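Local coordinates for protein nucleoporin NUP82 (Chaetomium thermophilum, PDB 5CWW) that probably serves as a structural component of the nuclear pore complex and as a docking partner for transiently associated nuclear transport factors, at residues T320-L325 against R454-R459. Sequence-based numbering, arbitrary orientation.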
loop_
_atom_site.group_PDB
_atom_site.type_symbol
_atom_site.label_atom_id
_atom_site.label_comp_id
_atom_site.label_asym_id
_atom_site.label_seq_id
_atom_site.Cartn_x
_atom_site.Cartn_y
_atom_site.Cartn_z
ATOM N N THR B 320 -18.545 -25.917 2.669
ATOM C CA THR B 320 -18.721 -25.384 4.014
ATOM C C THR B 320 -19.644 -24.169 3.989
ATOM O O THR B 320 -19.747 -23.493 2.966
ATOM C CB THR B 320 -17.372 -24.983 4.639
ATOM O OG1 THR B 320 -16.824 -23.866 3.928
ATOM C CG2 THR B 320 -16.388 -26.142 4.587
ATOM N N PRO B 321 -20.321 -23.884 5.115
ATOM C CA PRO B 321 -21.179 -22.694 5.168
ATOM C C PRO B 321 -20.378 -21.406 5.012
ATOM O O PRO B 321 -20.940 -20.370 4.658
ATOM C CB PRO B 321 -21.826 -22.781 6.557
ATOM C CG PRO B 321 -20.918 -23.642 7.355
ATOM C CD PRO B 321 -20.324 -24.623 6.389
ATOM N N GLU B 322 -19.076 -21.480 5.270
ATOM C CA GLU B 322 -18.196 -20.330 5.116
ATOM C C GLU B 322 -17.871 -20.105 3.643
ATOM O O GLU B 322 -17.677 -18.974 3.204
ATOM C CB GLU B 322 -16.905 -20.528 5.915
ATOM C CG GLU B 322 -17.112 -21.040 7.337
ATOM C CD GLU B 322 -17.915 -20.085 8.200
ATOM O OE1 GLU B 322 -18.044 -18.901 7.826
ATOM O OE2 GLU B 322 -18.417 -20.521 9.258
ATOM N N GLU B 323 -17.816 -21.194 2.885
ATOM C CA GLU B 323 -17.523 -21.121 1.460
ATOM C C GLU B 323 -18.749 -20.642 0.689
ATOM O O GLU B 323 -18.626 -19.960 -0.329
ATOM C CB GLU B 323 -17.066 -22.486 0.941
ATOM C CG GLU B 323 -16.586 -22.486 -0.501
ATOM C CD GLU B 323 -16.138 -23.861 -0.966
ATOM O OE1 GLU B 323 -15.560 -23.958 -2.070
ATOM O OE2 GLU B 323 -16.365 -24.844 -0.229
ATOM N N ARG B 324 -19.932 -21.003 1.181
ATOM C CA ARG B 324 -21.182 -20.597 0.547
ATOM C C ARG B 324 -21.471 -19.119 0.798
ATOM O O ARG B 324 -22.110 -18.455 -0.019
ATOM C CB ARG B 324 -22.347 -21.453 1.054
ATOM C CG ARG B 324 -22.267 -22.918 0.642
ATOM C CD ARG B 324 -23.519 -23.694 1.034
ATOM N NE ARG B 324 -23.696 -23.788 2.483
ATOM C CZ ARG B 324 -24.508 -23.018 3.208
ATOM N NH1 ARG B 324 -25.241 -22.071 2.638
ATOM N NH2 ARG B 324 -24.588 -23.199 4.520
ATOM N N LEU B 325 -20.996 -18.608 1.929
ATOM C CA LEU B 325 -21.233 -17.219 2.299
ATOM C C LEU B 325 -20.470 -16.264 1.389
ATOM O O LEU B 325 -20.968 -15.192 1.051
ATOM C CB LEU B 325 -20.835 -16.980 3.758
ATOM C CG LEU B 325 -20.979 -15.546 4.279
ATOM C CD1 LEU B 325 -22.410 -15.050 4.140
ATOM C CD2 LEU B 325 -20.523 -15.460 5.728
ATOM N N ARG B 454 -24.093 -9.999 11.153
ATOM C CA ARG B 454 -24.408 -10.377 12.526
ATOM C C ARG B 454 -25.477 -11.467 12.569
ATOM O O ARG B 454 -25.671 -12.117 13.598
ATOM C CB ARG B 454 -24.866 -9.154 13.321
ATOM C CG ARG B 454 -23.779 -8.108 13.492
ATOM C CD ARG B 454 -24.274 -6.901 14.264
ATOM N NE ARG B 454 -23.246 -5.868 14.372
ATOM C CZ ARG B 454 -22.286 -5.850 15.292
ATOM N NH1 ARG B 454 -22.201 -6.815 16.199
ATOM N NH2 ARG B 454 -21.403 -4.862 15.301
ATOM N N SER B 455 -26.162 -11.664 11.446
ATOM C CA SER B 455 -27.178 -12.703 11.328
ATOM C C SER B 455 -26.574 -14.089 11.539
ATOM O O SER B 455 -27.218 -14.982 12.088
ATOM C CB SER B 455 -27.853 -12.632 9.956
ATOM O OG SER B 455 -28.328 -11.325 9.685
ATOM N N LYS B 456 -25.332 -14.258 11.094
ATOM C CA LYS B 456 -24.635 -15.533 11.213
ATOM C C LYS B 456 -24.376 -15.891 12.673
ATOM O O LYS B 456 -23.921 -15.056 13.455
ATOM C CB LYS B 456 -23.311 -15.487 10.446
ATOM C CG LYS B 456 -22.400 -16.689 10.677
ATOM C CD LYS B 456 -21.098 -16.550 9.906
ATOM C CE LYS B 456 -20.117 -17.654 10.264
ATOM N NZ LYS B 456 -18.811 -17.479 9.572
ATOM N N ASN B 457 -24.663 -17.141 13.024
ATOM C CA ASN B 457 -24.378 -17.657 14.357
ATOM C C ASN B 457 -23.095 -18.477 14.351
ATOM O O ASN B 457 -22.938 -19.391 13.540
ATOM C CB ASN B 457 -25.543 -18.509 14.863
ATOM C CG ASN B 457 -26.808 -17.699 15.076
ATOM O OD1 ASN B 457 -27.013 -16.667 14.437
ATOM N ND2 ASN B 457 -27.664 -18.164 15.978
ATOM N N LYS B 458 -22.179 -18.145 15.254
ATOM C CA LYS B 458 -20.886 -18.815 15.313
ATOM C C LYS B 458 -21.051 -20.283 15.686
ATOM O O LYS B 458 -21.772 -20.618 16.627
ATOM C CB LYS B 458 -19.963 -18.119 16.315
ATOM C CG LYS B 458 -19.700 -16.653 15.999
ATOM C CD LYS B 458 -18.675 -16.052 16.950
ATOM C CE LYS B 458 -18.422 -14.585 16.641
ATOM N NZ LYS B 458 -17.341 -14.008 17.490
ATOM N N ARG B 459 -20.375 -21.152 14.940
ATOM C CA ARG B 459 -20.437 -22.589 15.173
ATOM C C ARG B 459 -19.135 -23.075 15.798
ATOM O O ARG B 459 -18.048 -22.774 15.304
ATOM C CB ARG B 459 -20.712 -23.330 13.863
ATOM C CG ARG B 459 -21.977 -22.869 13.159
ATOM C CD ARG B 459 -22.301 -23.736 11.953
ATOM N NE ARG B 459 -23.496 -23.269 11.257
ATOM C CZ ARG B 459 -24.047 -23.885 10.216
ATOM N NH1 ARG B 459 -23.515 -25.002 9.740
ATOM N NH2 ARG B 459 -25.135 -23.381 9.648
#
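Opposite charges meet where K456, in the loop that joins strands 437-441 and 469-476, reaches the first turn of helix 321-338. Its ammonium NZ forms a hydrogen-bonded salt bridge with OE1 of E322; the 2.4 Å from K456 NZ to E322 OE1 is very short, belongs to one of two deposited conformers of E322, and is doubtful as an exact length. The other carboxylate oxygen is not far behind, with E322 OE2 3.1 Å from K456 NZ. The two side chains run at about a right angle to each other. K456 starts with CG anti to its own N (chi1 171°) and stays extended to the tip, while the nearest alpha carbons, those of L325 and K456, are 9.7 Å apart. E322 instead bends at chi2 (-62°), which carries its carboxylate toward the loop although its CB does not point there.

Van der Waals contact is slight. P321 lies over one face of the R459 guanidinium, its CB above the plane and offset toward the rim, while P321 CG is 3.8 Å from R459 NH1. Lower on the helix, L325 CD2 comes within 4.4 Å of K456 CD, a loose touch along the aliphatic part of the lysine.

T320 is the N-cap: its OG1 accepts from E323 N at 3.0 Å, capping the first turn, which carries P321 and E322. At the start of 454-459, R454 NE is paired with OD1 of D231 in a salt bridge, a second anchor for the loop.

The contact buries just 194 Å² at the edge of the N-terminal beta-propeller domain of NUP82, its centre about 34 Å from the centre of the chain; helix and loop are both excursions between propeller strands. One ion pair, a proline-guanidinium contact and a leucine touch are consistent with a loop held to the helix largely by electrostatics, R459 probably adding to the positive field round the carboxylate without touching it.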